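Local coordinates for transferrin binding protein B (Actinobacillus suis, PDB 3PQU) that probably binds host transferrin at the bacterial surface as the lipoprotein part of the receptor used to acquire iron, at residues K262-E267 / P287-S292; D291-E296 / F312-S317. All blocks are in the same frame, centred on the assembly; numbering follows the deposited sequence.

How the interactions relate
Both contacts lie at one end of the antiparallel beta barrel of the N-lobe, with centres about 9 Å apart, and D291 and S292 belong to both. Interaction 1 ties the loop leading into strand 292-300 to the bulged start of strand 260-271; interaction 2 ties the continuation of that same chain to the turn between strands 306-312 and 318-326. The two are also linked directly, by probable hydrogen bonds from T290 OG1 to N315 OD1 (2.7 Å) and from S317 OG to I288 O (2.8 Å), while T313 CG2 packs on T290 O at 3.2 Å. The segment 287-292 is therefore held on the one hand by strand 260-271 and on the other by the segment 312-317.

Interaction 1 of 2, residues K262-E267 / P287-S292; sequences KRYSIE and PIFTDS
R263 and Y264 form a classic beta bulge on strand 260-271 of the N-lobe barrel, both facing L246, and from it their side chains reach F289 and T290 in the loop before strand 292-300. The R263 chain leaves CB with CG anti to the carbonyl carbon (chi1 -69°) and bends at chi2 and chi3, which lays the guanidinium over one face of the F289 ring. NE sits above the ring toward its rim, CZ lies 3.6 Å from F289 CD2, and NH2 comes down on F289 CE2 at 3.3 Å. NH1, the more distant arm, stays 4.0 Å from F289 CD2 and also forms a long, weak ion pair with D286. The planes are inclined by 23°, giving an off-centre cation-pi stack in which CZ is 4.1 Å from the ring centroid. I288 CG1 closes on the opposite face of the ring, and F178 meets it edge-to-face.

Y264 crosses F289 at about a right angle, its CE2 3.9 Å from CD1 at the edge of the phenylalanine ring. Beyond it the phenol OH donates to T290 O at 2.7 Å, approaching in the carbonyl plane on a lone pair. F289 is the centre of an inverse gamma turn. One water bridges the two backbones, donating to R263 O at 3.0 Å and to F289 O at 3.1 Å.

Interaction 2 of 2, residues D291-E296 / F312-S317; sequences DSNYLE and FTNNKS
An ST turn at S292 leads into the corner at N293, on the way into strand 292-300 of the N-lobe barrel, and it docks against the type I beta turn T313-K316 that follows strand 306-312. S292 OG does two jobs: it accepts from Y294 N within the ST turn, and it donates across the contact to F312 O at 2.8 Å. With chi1 at 172°, the hydroxyl is swung beside its own carbonyl carbon, where Y294 N can reach it. The bond to F312 O comes from well above the carbonyl plane, not along a lone pair.

N314 grips the corner with both its backbone and its side chain. Its N-H runs almost straight to D291 O (3.0 Å, 172°). Its OD1 accepts N293 N at 2.8 Å, the donor tilted 20° from the amide's carbonyl plane. Together the two bonds bracket S292, and the second holds the N314 amide at the bend. The same OD1 lies 3.4 Å from Y294 CE2, with the tyrosine ring nearly perpendicular to the amide. N293 CB rests over one face of that ring, toward its rim. Past the corner, a weak backbone bond from F312 N to Y294 O (3.5 Å) begins the pairing of strands 292-300 and 306-312, which E296 continues with K310.

The side chains of N293 and N314 cross at about a right angle. N293 OD1 takes a hydrogen bond from K278 NZ. A water that lies doubtfully close to N293 OD1 accepts from N314 ND2 at 3.2 Å.

Interaction 1 of 2, residues K262-E267 / P287-S292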
ATOM      1  N   LYS A 262     -29.419   1.398   4.541  1.00 16.41           N
ATOM      2  CA  LYS A 262     -28.087   1.041   4.988  1.00 21.51           C
ATOM      3  C   LYS A 262     -27.939  -0.477   4.913  1.00 21.35           C
ATOM      4  O   LYS A 262     -28.700  -1.212   5.536  1.00 32.29           O
ATOM      5  CB  LYS A 262     -27.816   1.536   6.412  1.00 28.87           C
ATOM      6  CG  LYS A 262     -26.376   1.267   6.851  1.00 22.35           C
ATOM      7  CD  LYS A 262     -26.157   1.555   8.339  1.00 34.10           C
ATOM      8  CE  LYS A 262     -26.501   2.985   8.680  1.00 30.52           C
ATOM      9  NZ  LYS A 262     -26.114   3.341  10.092  1.00 42.96           N
ATOM     10  N   ARG A 263     -26.957  -0.933   4.140  1.00 14.43           N
ATOM     11  CA  ARG A 263     -26.674  -2.359   3.979  1.00 14.14           C
ATOM     12  C   ARG A 263     -25.630  -2.862   4.990  1.00 22.12           C
ATOM     13  O   ARG A 263     -25.671  -4.016   5.409  1.00 20.00           O
ATOM     14  CB  ARG A 263     -26.135  -2.634   2.576  1.00 15.90           C
ATOM     15  CG  ARG A 263     -27.141  -2.467   1.468  1.00 35.55           C
ATOM     16  CD  ARG A 263     -28.101  -3.635   1.459  1.00 52.23           C
ATOM     17  NE  ARG A 263     -28.477  -4.008   0.100  1.00 52.66           N
ATOM     18  CZ  ARG A 263     -29.536  -4.749  -0.199  1.00 43.56           C
ATOM     19  NH1 ARG A 263     -30.329  -5.191   0.768  1.00 57.06           N
ATOM     20  NH2 ARG A 263     -29.811  -5.032  -1.463  1.00 60.91           N
ATOM     21  N   TYR A 264     -24.681  -2.004   5.359  1.00 19.07           N
ATOM     22  CA  TYR A 264     -23.581  -2.427   6.240  1.00 16.19           C
ATOM     23  C   TYR A 264     -23.106  -1.330   7.181  1.00 22.62           C
ATOM     24  O   TYR A 264     -23.141  -0.141   6.832  1.00 20.52           O
ATOM     25  CB  TYR A 264     -22.376  -2.860   5.406  1.00 16.06           C
ATOM     26  CG  TYR A 264     -22.437  -4.242   4.826  1.00 25.56           C
ATOM     27  CD1 TYR A 264     -22.187  -5.368   5.619  1.00 17.97           C
ATOM     28  CD2 TYR A 264     -22.712  -4.430   3.472  1.00 11.88           C
ATOM     29  CE1 TYR A 264     -22.249  -6.645   5.073  1.00 14.21           C
ATOM     30  CE2 TYR A 264     -22.762  -5.673   2.927  1.00 15.89           C
ATOM     31  CZ  TYR A 264     -22.525  -6.786   3.722  1.00 18.15           C
ATOM     32  OH  TYR A 264     -22.568  -8.027   3.146  1.00 12.20           O
ATOM     33  N   SER A 265     -22.662  -1.744   8.366  1.00 12.21           N
ATOM     34  CA  SER A 265     -21.869  -0.899   9.269  1.00 18.63           C
ATOM     35  C   SER A 265     -20.452  -1.450   9.275  1.00 21.14           C
ATOM     36  O   SER A 265     -20.244  -2.657   9.220  1.00 18.43           O
ATOM     37  CB  SER A 265     -22.390  -0.929  10.737  1.00 16.64           C
ATOM     38  OG  SER A 265     -23.688  -0.373  10.858  1.00 41.03           O
ATOM     39  N   ILE A 266     -19.466  -0.585   9.420  1.00 20.38           N
ATOM     40  CA  ILE A 266     -18.095  -1.066   9.353  1.00 13.46           C
ATOM     41  C   ILE A 266     -17.317  -0.631  10.586  1.00 16.91           C
ATOM     42  O   ILE A 266     -17.528   0.465  11.106  1.00 17.62           O
ATOM     43  CB  ILE A 266     -17.420  -0.532   8.067  1.00 21.60           C
ATOM     44  CG1 ILE A 266     -17.979  -1.271   6.846  1.00 24.07           C
ATOM     45  CG2 ILE A 266     -15.915  -0.645   8.165  1.00 14.36           C
ATOM     46  CD1 ILE A 266     -17.412  -0.796   5.543  1.00 37.47           C
ATOM     47  N   GLU A 267     -16.446  -1.502  11.090  1.00 15.15           N
ATOM     48  CA  GLU A 267     -15.546  -1.090  12.153  1.00 20.91           C
ATOM     49  C   GLU A 267     -14.171  -1.647  11.842  1.00 28.76           C
ATOM     50  O   GLU A 267     -14.050  -2.744  11.280  1.00 24.57           O
ATOM     51  CB  GLU A 267     -16.054  -1.527  13.548  1.00 25.33           C
ATOM     52  CG  GLU A 267     -16.180  -3.029  13.736  1.00 55.76           C
ATOM     53  CD  GLU A 267     -16.615  -3.408  15.147  1.00 75.58           C
ATOM     54  OE1 GLU A 267     -17.201  -2.547  15.840  1.00 80.95           O
ATOM     55  OE2 GLU A 267     -16.371  -4.564  15.560  1.00 71.67           O
ATOM     56  N   PRO A 287     -29.846 -13.320   1.776  1.00 24.20           N
ATOM     57  CA  PRO A 287     -28.938 -14.436   1.475  1.00 24.31           C
ATOM     58  C   PRO A 287     -27.567 -14.003   0.963  1.00 26.45           C
ATOM     59  O   PRO A 287     -26.633 -14.809   1.027  1.00 20.65           O
ATOM     60  CB  PRO A 287     -29.680 -15.239   0.397  1.00 24.80           C
ATOM     61  CG  PRO A 287     -30.680 -14.265  -0.193  1.00 28.45           C
ATOM     62  CD  PRO A 287     -31.034 -13.294   0.889  1.00 24.15           C
ATOM     63  N   ILE A 288     -27.404 -12.774   0.482  1.00 20.26           N
ATOM     64  CA  ILE A 288     -26.045 -12.400   0.070  1.00 10.37           C
ATOM     65  C   ILE A 288     -25.377 -11.304   0.885  1.00 12.36           C
ATOM     66  O   ILE A 288     -24.161 -11.326   1.051  1.00 21.00           O
ATOM     67  CB  ILE A 288     -25.916 -12.112  -1.451  1.00 21.97           C
ATOM     68  CG1 ILE A 288     -26.707 -10.892  -1.847  1.00 12.67           C
ATOM     69  CG2 ILE A 288     -26.383 -13.316  -2.280  1.00 27.81           C
ATOM     70  CD1 ILE A 288     -26.429 -10.429  -3.337  1.00 19.36           C
ATOM     71  N   PHE A 289     -26.156 -10.344   1.389  1.00 12.33           N
ATOM     72  CA  PHE A 289     -25.588  -9.260   2.196  1.00 18.83           C
ATOM     73  C   PHE A 289     -25.465  -9.683   3.659  1.00 25.05           C
ATOM     74  O   PHE A 289     -26.307  -9.361   4.502  1.00 19.56           O
ATOM     75  CB  PHE A 289     -26.376  -7.947   1.988  1.00  9.56           C
ATOM     76  CG  PHE A 289     -26.314  -7.456   0.555  1.00 16.37           C
ATOM     77  CD1 PHE A 289     -25.150  -6.900   0.055  1.00 10.78           C
ATOM     78  CD2 PHE A 289     -27.383  -7.627  -0.305  1.00 20.19           C
ATOM     79  CE1 PHE A 289     -25.069  -6.473  -1.289  1.00 13.15           C
ATOM     80  CE2 PHE A 289     -27.315  -7.194  -1.647  1.00 22.75           C
ATOM     81  CZ  PHE A 289     -26.153  -6.623  -2.124  1.00 22.62           C
ATOM     82  N   THR A 290     -24.404 -10.439   3.936  1.00 15.23           N
ATOM     83  CA  THR A 290     -24.207 -11.068   5.239  1.00 16.02           C
ATOM     84  C   THR A 290     -22.939 -10.521   5.890  1.00 19.69           C
ATOM     85  O   THR A 290     -22.237  -9.718   5.281  1.00 14.27           O
ATOM     86  CB  THR A 290     -24.036 -12.569   5.083  1.00 19.69           C
ATOM     87  OG1 THR A 290     -23.059 -12.799   4.062  1.00 12.82           O
ATOM     88  CG2 THR A 290     -25.367 -13.255   4.691  1.00 11.55           C
ATOM     89  N   ASP A 291     -22.629 -10.996   7.101  1.00 12.98           N
ATOM     90  CA  ASP A 291     -21.496 -10.494   7.894  1.00 10.23           C
ATOM     91  C   ASP A 291     -20.165 -10.922   7.312  1.00 12.55           C
ATOM     92  O   ASP A 291     -20.069 -11.987   6.704  1.00 11.75           O
ATOM     93  CB  ASP A 291     -21.548 -11.048   9.333  1.00 10.93           C
ATOM     94  CG  ASP A 291     -22.700 -10.500  10.132  1.00 28.64           C
ATOM     95  OD1 ASP A 291     -23.203  -9.398   9.785  1.00 25.64           O
ATOM     96  OD2 ASP A 291     -23.071 -11.165  11.129  1.00 23.38           O
ATOM     97  N   SER A 292     -19.131 -10.117   7.560  1.00 20.02           N
ATOM     98  CA  SER A 292     -17.768 -10.476   7.191  1.00  7.44           C
ATOM     99  C   SER A 292     -16.795 -10.184   8.320  1.00 18.20           C
ATOM    100  O   SER A 292     -16.840  -9.099   8.878  1.00 17.47           O
ATOM    101  CB  SER A 292     -17.278  -9.656   5.976  1.00 12.29           C
ATOM    102  OG  SER A 292     -15.867  -9.901   5.764  1.00 14.25           O
TER
HETATM  103  O   HOH W   1     -27.243  -6.505   5.050  1.00 30.52           O

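Interaction 2 of 2, residues D291-E296 / F312-S317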
ATOM      1  N   ASP A 291     -22.629 -10.996   7.101  1.00 12.98           N
ATOM      2  CA  ASP A 291     -21.496 -10.494   7.894  1.00 10.23           C
ATOM      3  C   ASP A 291     -20.165 -10.922   7.312  1.00 12.55           C
ATOM      4  O   ASP A 291     -20.069 -11.987   6.704  1.00 11.75           O
ATOM      5  CB  ASP A 291     -21.548 -11.048   9.333  1.00 10.93           C
ATOM      6  CG  ASP A 291     -22.700 -10.500  10.132  1.00 28.64           C
ATOM      7  OD1 ASP A 291     -23.203  -9.398   9.785  1.00 25.64           O
ATOM      8  OD2 ASP A 291     -23.071 -11.165  11.129  1.00 23.38           O
ATOM      9  N   SER A 292     -19.131 -10.117   7.560  1.00 20.02           N
ATOM     10  CA  SER A 292     -17.768 -10.476   7.191  1.00  7.44           C
ATOM     11  C   SER A 292     -16.795 -10.184   8.320  1.00 18.20           C
ATOM     12  O   SER A 292     -16.840  -9.099   8.878  1.00 17.47           O
ATOM     13  CB  SER A 292     -17.278  -9.656   5.976  1.00 12.29           C
ATOM     14  OG  SER A 292     -15.867  -9.901   5.764  1.00 14.25           O
ATOM     15  N   ASN A 293     -15.905 -11.132   8.618  1.00 14.82           N
ATOM     16  CA  ASN A 293     -14.813 -10.931   9.575  1.00 15.39           C
ATOM     17  C   ASN A 293     -13.523 -10.550   8.862  1.00 26.62           C
ATOM     18  O   ASN A 293     -12.468 -10.484   9.489  1.00 17.41           O
ATOM     19  CB  ASN A 293     -14.507 -12.229  10.322  1.00 22.44           C
ATOM     20  CG  ASN A 293     -15.477 -12.505  11.428  1.00 33.39           C
ATOM     21  OD1 ASN A 293     -16.042 -11.585  12.022  1.00 31.59           O
ATOM     22  ND2 ASN A 293     -15.670 -13.781  11.727  1.00 34.61           N
ATOM     23  N   TYR A 294     -13.606 -10.336   7.551  1.00 12.22           N
ATOM     24  CA  TYR A 294     -12.418 -10.216   6.708  1.00 12.73           C
ATOM     25  C   TYR A 294     -12.404  -8.930   5.887  1.00 21.52           C
ATOM     26  O   TYR A 294     -12.406  -8.958   4.656  1.00 14.69           O
ATOM     27  CB  TYR A 294     -12.318 -11.437   5.797  1.00 16.54           C
ATOM     28  CG  TYR A 294     -12.270 -12.715   6.601  1.00 16.38           C
ATOM     29  CD1 TYR A 294     -11.085 -13.141   7.195  1.00 20.27           C
ATOM     30  CD2 TYR A 294     -13.416 -13.483   6.786  1.00 19.83           C
ATOM     31  CE1 TYR A 294     -11.041 -14.306   7.953  1.00 35.45           C
ATOM     32  CE2 TYR A 294     -13.380 -14.650   7.545  1.00 23.60           C
ATOM     33  CZ  TYR A 294     -12.196 -15.048   8.123  1.00 31.95           C
ATOM     34  OH  TYR A 294     -12.172 -16.197   8.861  1.00 36.11           O
ATOM     35  N   LEU A 295     -12.386  -7.801   6.585  1.00 20.49           N
ATOM     36  CA  LEU A 295     -12.302  -6.505   5.937  1.00 13.47           C
ATOM     37  C   LEU A 295     -10.887  -5.959   6.109  1.00 18.64           C
ATOM     38  O   LEU A 295     -10.355  -5.966   7.216  1.00 16.40           O
ATOM     39  CB  LEU A 295     -13.313  -5.537   6.559  1.00 21.80           C
ATOM     40  CG  LEU A 295     -13.347  -4.114   5.973  1.00 17.03           C
ATOM     41  CD1 LEU A 295     -14.782  -3.583   5.898  1.00 11.47           C
ATOM     42  CD2 LEU A 295     -12.441  -3.157   6.760  1.00 20.23           C
ATOM     43  N   GLU A 296     -10.292  -5.478   5.017  1.00 15.40           N
ATOM     44  CA  GLU A 296      -8.944  -4.918   5.073  1.00 19.95           C
ATOM     45  C   GLU A 296      -8.843  -3.872   3.997  1.00 21.08           C
ATOM     46  O   GLU A 296      -9.369  -4.056   2.902  1.00 16.30           O
ATOM     47  CB  GLU A 296      -7.886  -6.008   4.836  1.00 15.34           C
ATOM     48  CG  GLU A 296      -6.466  -5.636   5.296  1.00 26.71           C
ATOM     49  CD  GLU A 296      -5.673  -4.768   4.310  1.00 29.02           C
ATOM     50  OE1 GLU A 296      -6.107  -4.575   3.151  1.00 20.44           O
ATOM     51  OE2 GLU A 296      -4.582  -4.286   4.693  1.00 18.16           O
ATOM     52  N   PHE A 312     -14.822  -9.846   2.301  1.00 11.22           N
ATOM     53  CA  PHE A 312     -15.317 -11.103   1.768  1.00 15.26           C
ATOM     54  C   PHE A 312     -16.182 -11.752   2.861  1.00 13.57           C
ATOM     55  O   PHE A 312     -15.700 -11.985   3.973  1.00 14.34           O
ATOM     56  CB  PHE A 312     -14.111 -11.974   1.383  1.00 11.87           C
ATOM     57  CG  PHE A 312     -14.460 -13.265   0.678  1.00 19.69           C
ATOM     58  CD1 PHE A 312     -15.479 -13.312  -0.271  1.00 22.34           C
ATOM     59  CD2 PHE A 312     -13.727 -14.432   0.936  1.00 18.32           C
ATOM     60  CE1 PHE A 312     -15.780 -14.503  -0.940  1.00 20.23           C
ATOM     61  CE2 PHE A 312     -14.008 -15.622   0.256  1.00 23.39           C
ATOM     62  CZ  PHE A 312     -15.036 -15.658  -0.684  1.00 18.87           C
ATOM     63  N   THR A 313     -17.455 -12.021   2.566  1.00 15.00           N
ATOM     64  CA  THR A 313     -18.370 -12.444   3.627  1.00 20.16           C
ATOM     65  C   THR A 313     -18.012 -13.837   4.142  1.00 13.47           C
ATOM     66  O   THR A 313     -17.339 -14.612   3.454  1.00 16.30           O
ATOM     67  CB  THR A 313     -19.871 -12.324   3.250  1.00 16.07           C
ATOM     68  OG1 THR A 313     -20.165 -13.143   2.117  1.00 13.51           O
ATOM     69  CG2 THR A 313     -20.268 -10.851   2.966  1.00 17.61           C
ATOM     70  N   ASN A 314     -18.426 -14.128   5.367  1.00 16.36           N
ATOM     71  CA  ASN A 314     -18.030 -15.364   6.029  1.00 17.78           C
ATOM     72  C   ASN A 314     -18.610 -16.591   5.361  1.00 16.20           C
ATOM     73  O   ASN A 314     -18.000 -17.656   5.390  1.00 18.65           O
ATOM     74  CB  ASN A 314     -18.389 -15.346   7.533  1.00 12.58           C
ATOM     75  CG  ASN A 314     -17.732 -14.195   8.274  1.00 23.75           C
ATOM     76  OD1 ASN A 314     -16.637 -13.756   7.909  1.00 21.21           O
ATOM     77  ND2 ASN A 314     -18.410 -13.684   9.308  1.00 19.75           N
ATOM     78  N   ASN A 315     -19.786 -16.449   4.765  1.00 19.18           N
ATOM     79  CA  ASN A 315     -20.403 -17.553   4.020  1.00 19.81           C
ATOM     80  C   ASN A 315     -20.044 -17.489   2.522  1.00 19.48           C
ATOM     81  O   ASN A 315     -20.683 -18.146   1.715  1.00 17.46           O
ATOM     82  CB  ASN A 315     -21.927 -17.492   4.163  1.00 14.88           C
ATOM     83  CG  ASN A 315     -22.512 -16.193   3.583  1.00 12.89           C
ATOM     84  OD1 ASN A 315     -21.891 -15.155   3.649  1.00 19.82           O
ATOM     85  ND2 ASN A 315     -23.701 -16.267   3.033  1.00 14.40           N
ATOM     86  N   LYS A 316     -19.055 -16.664   2.158  1.00  9.92           N
ATOM     87  CA  LYS A 316     -18.566 -16.557   0.761  1.00 12.44           C
ATOM     88  C   LYS A 316     -19.631 -16.120  -0.278  1.00 15.68           C
ATOM     89  O   LYS A 316     -19.513 -16.403  -1.467  1.00 22.37           O
ATOM     90  CB  LYS A 316     -17.917 -17.889   0.337  1.00 20.54           C
ATOM     91  CG  LYS A 316     -16.808 -18.358   1.310  1.00 20.04           C
ATOM     92  CD  LYS A 316     -16.136 -19.626   0.806  1.00 34.22           C
ATOM     93  CE  LYS A 316     -14.878 -19.936   1.594  1.00 55.41           C
ATOM     94  NZ  LYS A 316     -15.103 -19.776   3.056  1.00 57.12           N
ATOM     95  N   SER A 317     -20.660 -15.423   0.179  1.00 14.20           N
ATOM     96  CA  SER A 317     -21.739 -14.991  -0.695  1.00 19.72           C
ATOM     97  C   SER A 317     -21.398 -13.706  -1.440  1.00 19.20           C
ATOM     98  O   SER A 317     -22.087 -13.360  -2.387  1.00 12.65           O
ATOM     99  CB  SER A 317     -23.002 -14.727   0.119  1.00 17.27           C
ATOM    100  OG  SER A 317     -22.752 -13.738   1.118  1.00 14.85           O
TER
HETATM  101  O   HOH W   2     -18.371 -11.129  11.253  1.00 24.74           O